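Local coordinates for putative phosphinothricin acetyltransferase YwnH (Bacillus subtilis, PDB 1VHS), which probably inactivates the herbicide and antibiotic component phosphinothricin by transferring an acetyl group to it from acetyl-CoA, at residues K96-G99 with S100-Q104; R108-N112 with L113-S117; A120-F123 with G124-P128. One frame throughout, in Å; residues are numbered along the deposited sequence.

Contact 1 of 3, residues K96-G99 with S100-Q104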
# COMPACT_ATOMS: atom_id res chain seq x y z
N LYS A 96 5.48 -15.57 -2.78
CA LYS A 96 5.77 -15.85 -4.19
C LYS A 96 6.68 -14.78 -4.79
O LYS A 96 7.01 -14.84 -5.97
CB LYS A 96 4.46 -15.93 -4.97
N GLY A 97 7.07 -13.81 -3.97
CA GLY A 97 7.94 -12.75 -4.46
C GLY A 97 7.18 -11.59 -5.08
O GLY A 97 7.77 -10.75 -5.76
N VAL A 98 5.87 -11.55 -4.86
CA VAL A 98 5.04 -10.48 -5.41
C VAL A 98 5.42 -9.13 -4.81
O VAL A 98 5.53 -8.13 -5.53
CB VAL A 98 3.54 -10.75 -5.14
CG1 VAL A 98 2.71 -9.59 -5.64
CG2 VAL A 98 3.11 -12.03 -5.84
N GLY A 99 5.64 -9.10 -3.50
CA GLY A 99 6.00 -7.87 -2.82
C GLY A 99 7.20 -7.15 -3.43
O GLY A 99 7.16 -5.94 -3.66
N SER A 100 8.27 -7.90 -3.68
CA SER A 100 9.48 -7.34 -4.26
C SER A 100 9.22 -6.68 -5.60
O SER A 100 9.67 -5.57 -5.87
CB SER A 100 10.54 -8.44 -4.43
OG SER A 100 11.64 -7.97 -5.18
N TYR A 101 8.48 -7.38 -6.46
CA TYR A 101 8.17 -6.85 -7.78
C TYR A 101 7.32 -5.59 -7.69
O TYR A 101 7.60 -4.60 -8.36
CB TYR A 101 7.43 -7.90 -8.61
CG TYR A 101 7.10 -7.40 -10.00
CD1 TYR A 101 8.10 -7.21 -10.95
CD2 TYR A 101 5.79 -7.09 -10.35
CE1 TYR A 101 7.81 -6.71 -12.21
CE2 TYR A 101 5.48 -6.59 -11.61
CZ TYR A 101 6.50 -6.41 -12.54
OH TYR A 101 6.20 -5.91 -13.79
N LEU A 102 6.29 -5.62 -6.86
CA LEU A 102 5.40 -4.47 -6.70
C LEU A 102 6.11 -3.24 -6.18
O LEU A 102 5.88 -2.12 -6.66
CB LEU A 102 4.23 -4.83 -5.78
CG LEU A 102 3.33 -5.96 -6.30
CD1 LEU A 102 2.27 -6.31 -5.27
CD2 LEU A 102 2.69 -5.52 -7.61
N LEU A 103 6.99 -3.41 -5.19
CA LEU A 103 7.71 -2.27 -4.65
C LEU A 103 8.63 -1.69 -5.71
O LEU A 103 8.72 -0.48 -5.86
CB LEU A 103 8.51 -2.65 -3.40
CG LEU A 103 9.27 -1.50 -2.71
CD1 LEU A 103 8.34 -0.31 -2.47
CD2 LEU A 103 9.85 -2.00 -1.39
N GLN A 104 9.31 -2.56 -6.45
CA GLN A 104 10.21 -2.09 -7.50
C GLN A 104 9.43 -1.25 -8.51
O GLN A 104 9.89 -0.19 -8.91
CB GLN A 104 10.88 -3.29 -8.19
CG GLN A 104 11.74 -2.91 -9.38
CD GLN A 104 12.35 -4.12 -10.06
OE1 GLN A 104 13.21 -4.80 -9.49
NE2 GLN A 104 11.91 -4.41 -11.28
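Val98 O receives the shortest sound polar bond here, a nearly straight one from Leu102 N at 2.9 Å with an N-H...O angle of 170°. It belongs to the opening turn of helix 98-109, which follows strand 82-89 in the acetyltransferase (GNAT) fold. The glycine-rich run Gly97-Val98-Gly99 fits the end of the family's R/Q-x-x-G-x-G/A motif, and residues 96 to 100 are predicted to bind acetyl-CoA. In GNAT enzymes this loop and helix start offer backbone N-H groups to the pyrophosphate; Gly97 at the N-cap and the helix starting at Val98 are consistent with such a role here. Gly97 takes up a backbone conformation with positive phi (87°), which suits a residue without CB. The next helical bond, from Leu103 N to Gly99 O, is 3.0 Å long. Val98 and Leu102, one turn apart, run alongside each other on one flank of the helix. With chi1 at -62°, Leu102 CG stands beside its own backbone N, facing back along the helix, and approaches Val98 O to 3.2 Å. Beyond this pair, Leu102 meets Ile87 and Ile89 of strand 82-89 and Ala66 and Ile68 of strand 64-72, while Val98 touches Ile89 and Leu3. The methyls Val98 CG1 and Leu102 CD1 are 3.3 Å apart, closer than usual van der Waals contact.

Contact 2 of 3, residues R108-N112 with L113-S117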
# COMPACT_ATOMS: atom_id res chain seq x y z
N ARG A 108 9.71 2.76 -9.52
CA ARG A 108 10.00 3.20 -10.87
C ARG A 108 9.00 4.29 -11.23
O ARG A 108 9.35 5.31 -11.83
CB ARG A 108 9.86 2.03 -11.86
CG ARG A 108 9.93 2.44 -13.33
CD ARG A 108 9.75 1.25 -14.27
NE ARG A 108 8.41 0.67 -14.22
CZ ARG A 108 7.32 1.23 -14.75
NH1 ARG A 108 6.15 0.63 -14.65
NH2 ARG A 108 7.41 2.40 -15.38
N ILE A 109 7.76 4.07 -10.83
CA ILE A 109 6.68 5.00 -11.11
C ILE A 109 6.71 6.31 -10.33
O ILE A 109 6.53 7.38 -10.90
CB ILE A 109 5.32 4.30 -10.87
CG1 ILE A 109 5.09 3.25 -11.96
CG2 ILE A 109 4.19 5.32 -10.83
CD1 ILE A 109 3.82 2.43 -11.77
N ALA A 110 6.95 6.22 -9.03
CA ALA A 110 6.96 7.39 -8.15
C ALA A 110 7.61 8.68 -8.66
O ALA A 110 6.99 9.74 -8.61
CB ALA A 110 7.55 7.01 -6.79
N PRO A 111 8.85 8.61 -9.15
CA PRO A 111 9.53 9.80 -9.66
C PRO A 111 8.76 10.50 -10.78
O PRO A 111 8.75 11.73 -10.86
CB PRO A 111 10.87 9.26 -10.15
CG PRO A 111 11.12 8.12 -9.23
CD PRO A 111 9.76 7.45 -9.19
N ASN A 112 8.11 9.72 -11.63
CA ASN A 112 7.34 10.30 -12.72
C ASN A 112 6.04 10.92 -12.25
O ASN A 112 5.38 11.64 -13.00
CB ASN A 112 7.07 9.24 -13.80
CG ASN A 112 8.33 8.80 -14.51
OD1 ASN A 112 9.08 7.96 -14.01
ND2 ASN A 112 8.57 9.37 -15.68
N LEU A 113 5.67 10.66 -11.00
CA LEU A 113 4.46 11.22 -10.43
C LEU A 113 4.78 12.54 -9.72
O LEU A 113 3.90 13.20 -9.18
CB LEU A 113 3.83 10.24 -9.43
CG LEU A 113 3.39 8.89 -10.01
CD1 LEU A 113 2.85 8.00 -8.89
CD2 LEU A 113 2.33 9.11 -11.08
N GLY A 114 6.06 12.91 -9.73
CA GLY A 114 6.48 14.13 -9.08
C GLY A 114 6.68 13.96 -7.58
O GLY A 114 6.75 14.93 -6.83
N ILE A 115 6.77 12.71 -7.14
CA ILE A 115 6.96 12.42 -5.72
C ILE A 115 8.44 12.47 -5.33
O ILE A 115 9.26 11.79 -5.94
CB ILE A 115 6.42 11.03 -5.38
CG1 ILE A 115 4.91 10.98 -5.64
CG2 ILE A 115 6.71 10.70 -3.91
CD1 ILE A 115 4.34 9.58 -5.66
N ARG A 116 8.75 13.28 -4.33
CA ARG A 116 10.13 13.41 -3.84
C ARG A 116 10.36 12.55 -2.60
O ARG A 116 11.42 11.94 -2.44
CB ARG A 116 10.44 14.87 -3.51
CG ARG A 116 11.79 15.07 -2.84
CD ARG A 116 12.19 16.54 -2.82
NE ARG A 116 11.20 17.38 -2.16
CZ ARG A 116 11.26 18.71 -2.12
NH1 ARG A 116 10.31 19.40 -1.50
NH2 ARG A 116 12.27 19.34 -2.70
N SER A 117 9.37 12.51 -1.71
CA SER A 117 9.48 11.72 -0.48
C SER A 117 8.33 10.73 -0.45
O SER A 117 7.16 11.11 -0.53
CB SER A 117 9.41 12.63 0.76
OG SER A 117 10.43 13.61 0.72
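Leu113 folds back on Ile109 and Ala110 where helix 98-109 gives way to the loop before strand 117-123, in a bond pattern that fits a Schellman motif. Three features support the assignment: Ile115 N reaches Ala110 O in a weak 6-to-1 bond of 3.3 Å, Gly114 N donates to Pro111 O at 3.1 Å, and Gly114 has a positive phi of 82°. Ala110 O also accepts Leu113 N at 2.9 Å, so two N-H groups grip this one oxygen. The tight part is apolar. Ile109 CG2 packs on Leu113 CD1 at 3.6 Å as the two side chains cross at a slant; CG2 lies beside the carbonyl carbon of Ile109, turned toward the residue that follows one turn later. Both side chains also meet Phe70 of strand 64-72 and Tyr55 of strand 54-58. Ala110 CB and Ile115 CD1 are a looser 4.3 Å apart, the apolar pairing expected across a Schellman turn, and they too touch Phe70. The outer side is different in character: Pro111, Asn112 and Gly114 are exposed and contribute mainly backbone atoms. Leu113 O is hydrogen-bonded to Arg52 NH2, tying the turn to the loop before strand 54-58. Against that loose exterior, the tight side adds a second close approach, Leu113 CG lying 3.7 Å from Ile109 CG2.

Contact 3 of 3, residues A120-F123 with G124-P128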
# COMPACT_ATOMS: atom_id res chain seq x y z
N ALA A 120 5.82 4.75 3.85
CA ALA A 120 5.04 3.53 3.96
C ALA A 120 4.70 3.31 5.43
O ALA A 120 5.56 3.46 6.30
CB ALA A 120 5.85 2.34 3.43
N PHE A 121 3.45 2.96 5.70
CA PHE A 121 2.98 2.72 7.07
C PHE A 121 2.88 1.21 7.25
O PHE A 121 2.01 0.56 6.67
CB PHE A 121 1.62 3.38 7.29
CG PHE A 121 1.68 4.89 7.29
CD1 PHE A 121 2.21 5.58 6.22
CD2 PHE A 121 1.20 5.61 8.39
CE1 PHE A 121 2.28 6.98 6.22
CE2 PHE A 121 1.26 7.00 8.40
CZ PHE A 121 1.80 7.69 7.32
N ILE A 122 3.77 0.67 8.08
CA ILE A 122 3.84 -0.76 8.32
C ILE A 122 3.82 -1.10 9.80
O ILE A 122 4.53 -0.48 10.60
CB ILE A 122 5.15 -1.33 7.69
CG1 ILE A 122 5.21 -0.94 6.20
CG2 ILE A 122 5.20 -2.84 7.87
CD1 ILE A 122 6.57 -1.20 5.54
N PHE A 123 3.02 -2.08 10.18
CA PHE A 123 2.97 -2.49 11.58
C PHE A 123 4.34 -2.96 12.05
O PHE A 123 5.06 -3.64 11.31
CB PHE A 123 1.95 -3.61 11.77
CG PHE A 123 0.53 -3.14 11.74
CD1 PHE A 123 -0.45 -3.90 11.11
CD2 PHE A 123 0.16 -1.95 12.35
CE1 PHE A 123 -1.78 -3.47 11.09
CE2 PHE A 123 -1.16 -1.52 12.34
CZ PHE A 123 -2.13 -2.28 11.71
N GLY A 124 4.70 -2.59 13.27
CA GLY A 124 6.00 -2.96 13.81
C GLY A 124 6.31 -4.45 13.83
O GLY A 124 7.48 -4.83 13.79
N HIS A 125 5.28 -5.29 13.90
CA HIS A 125 5.50 -6.73 13.94
C HIS A 125 5.59 -7.39 12.56
O HIS A 125 5.79 -8.60 12.48
CB HIS A 125 4.41 -7.41 14.77
CG HIS A 125 3.02 -7.19 14.25
ND1 HIS A 125 2.45 -5.94 14.16
CD2 HIS A 125 2.09 -8.07 13.81
CE1 HIS A 125 1.22 -6.06 13.69
NE2 HIS A 125 0.98 -7.34 13.47
N ASN A 126 5.43 -6.62 11.49
CA ASN A 126 5.51 -7.18 10.15
C ASN A 126 6.95 -7.10 9.66
O ASN A 126 7.29 -6.26 8.82
CB ASN A 126 4.59 -6.42 9.19
CG ASN A 126 4.45 -7.11 7.84
OD1 ASN A 126 5.24 -7.99 7.48
ND2 ASN A 126 3.45 -6.70 7.07
N LYS A 127 7.79 -7.99 10.18
CA LYS A 127 9.20 -8.03 9.84
C LYS A 127 9.49 -8.19 8.35
O LYS A 127 10.36 -7.51 7.81
CB LYS A 127 9.89 -9.15 10.63
CG LYS A 127 9.81 -8.99 12.14
CD LYS A 127 10.46 -7.71 12.60
CE LYS A 127 10.42 -7.59 14.11
NZ LYS A 127 11.07 -6.33 14.57
N PRO A 128 8.77 -9.10 7.67
CA PRO A 128 8.99 -9.32 6.23
C PRO A 128 8.86 -8.03 5.41
O PRO A 128 9.72 -7.73 4.59
CB PRO A 128 7.92 -10.34 5.88
CG PRO A 128 7.84 -11.16 7.14
CD PRO A 128 7.83 -10.10 8.21
O HOH W 1 1.85 -3.81 8.09
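The His125 ring sits alongside Phe123 on a type I beta turn from Phe123 to Asn126 that carries strand 117-123 into helix 127-135 of the GNAT fold. The turn is closed by Asn126 N donating to Phe123 O at 3.0 Å, with an N-H...O angle of 164°. Along Phe123, CB starts 3.2 Å from His125 CE1. One atom out, CG is 3.6 Å from the same CE1, and CD1 follows at 3.8 Å. Farther on, the ring leaves the turn for Leu157 of strand 153-163 and for Ala148 and Met150. The two ring planes are only 26° apart, yet the rings are slid so far that they barely overlap. On the histidine side, a chi1 of 60° brings CE1 back against Phe123 CB, while His125 NE2 is hydrogen-bonded to Arg27 O. Asn126, predicted to bind acetyl-CoA, occupies the N-cap position and caps Ser129 N through OD1. A water accepts a hydrogen bond from Phe123 N at 3.0 Å and a weak one from Asn126 ND2. One residue before the turn, Ile122 CG2 meets Asn126 CB at 3.9 Å.

Following the chain from its N terminus, contact 1 forms the first turn of helix 98-109 after the loop that follows strand 82-89, contact 2 turns the chain at the far end of that helix, and contact 3 closes the turn from strand 117-123 into helix 127-135. They run in series, so none nests or crosses. Contacts 1 and 2 therefore lie toward the two ends of the helix in the beta-alpha-beta crossover between parallel strands 82-89 and 117-123, their centres 18 Å apart. Contacts 1 and 3 do not touch, their nearest atoms about 7 Å apart, yet both contain predicted acetyl-CoA-binding residues, whereas contact 2 contains none.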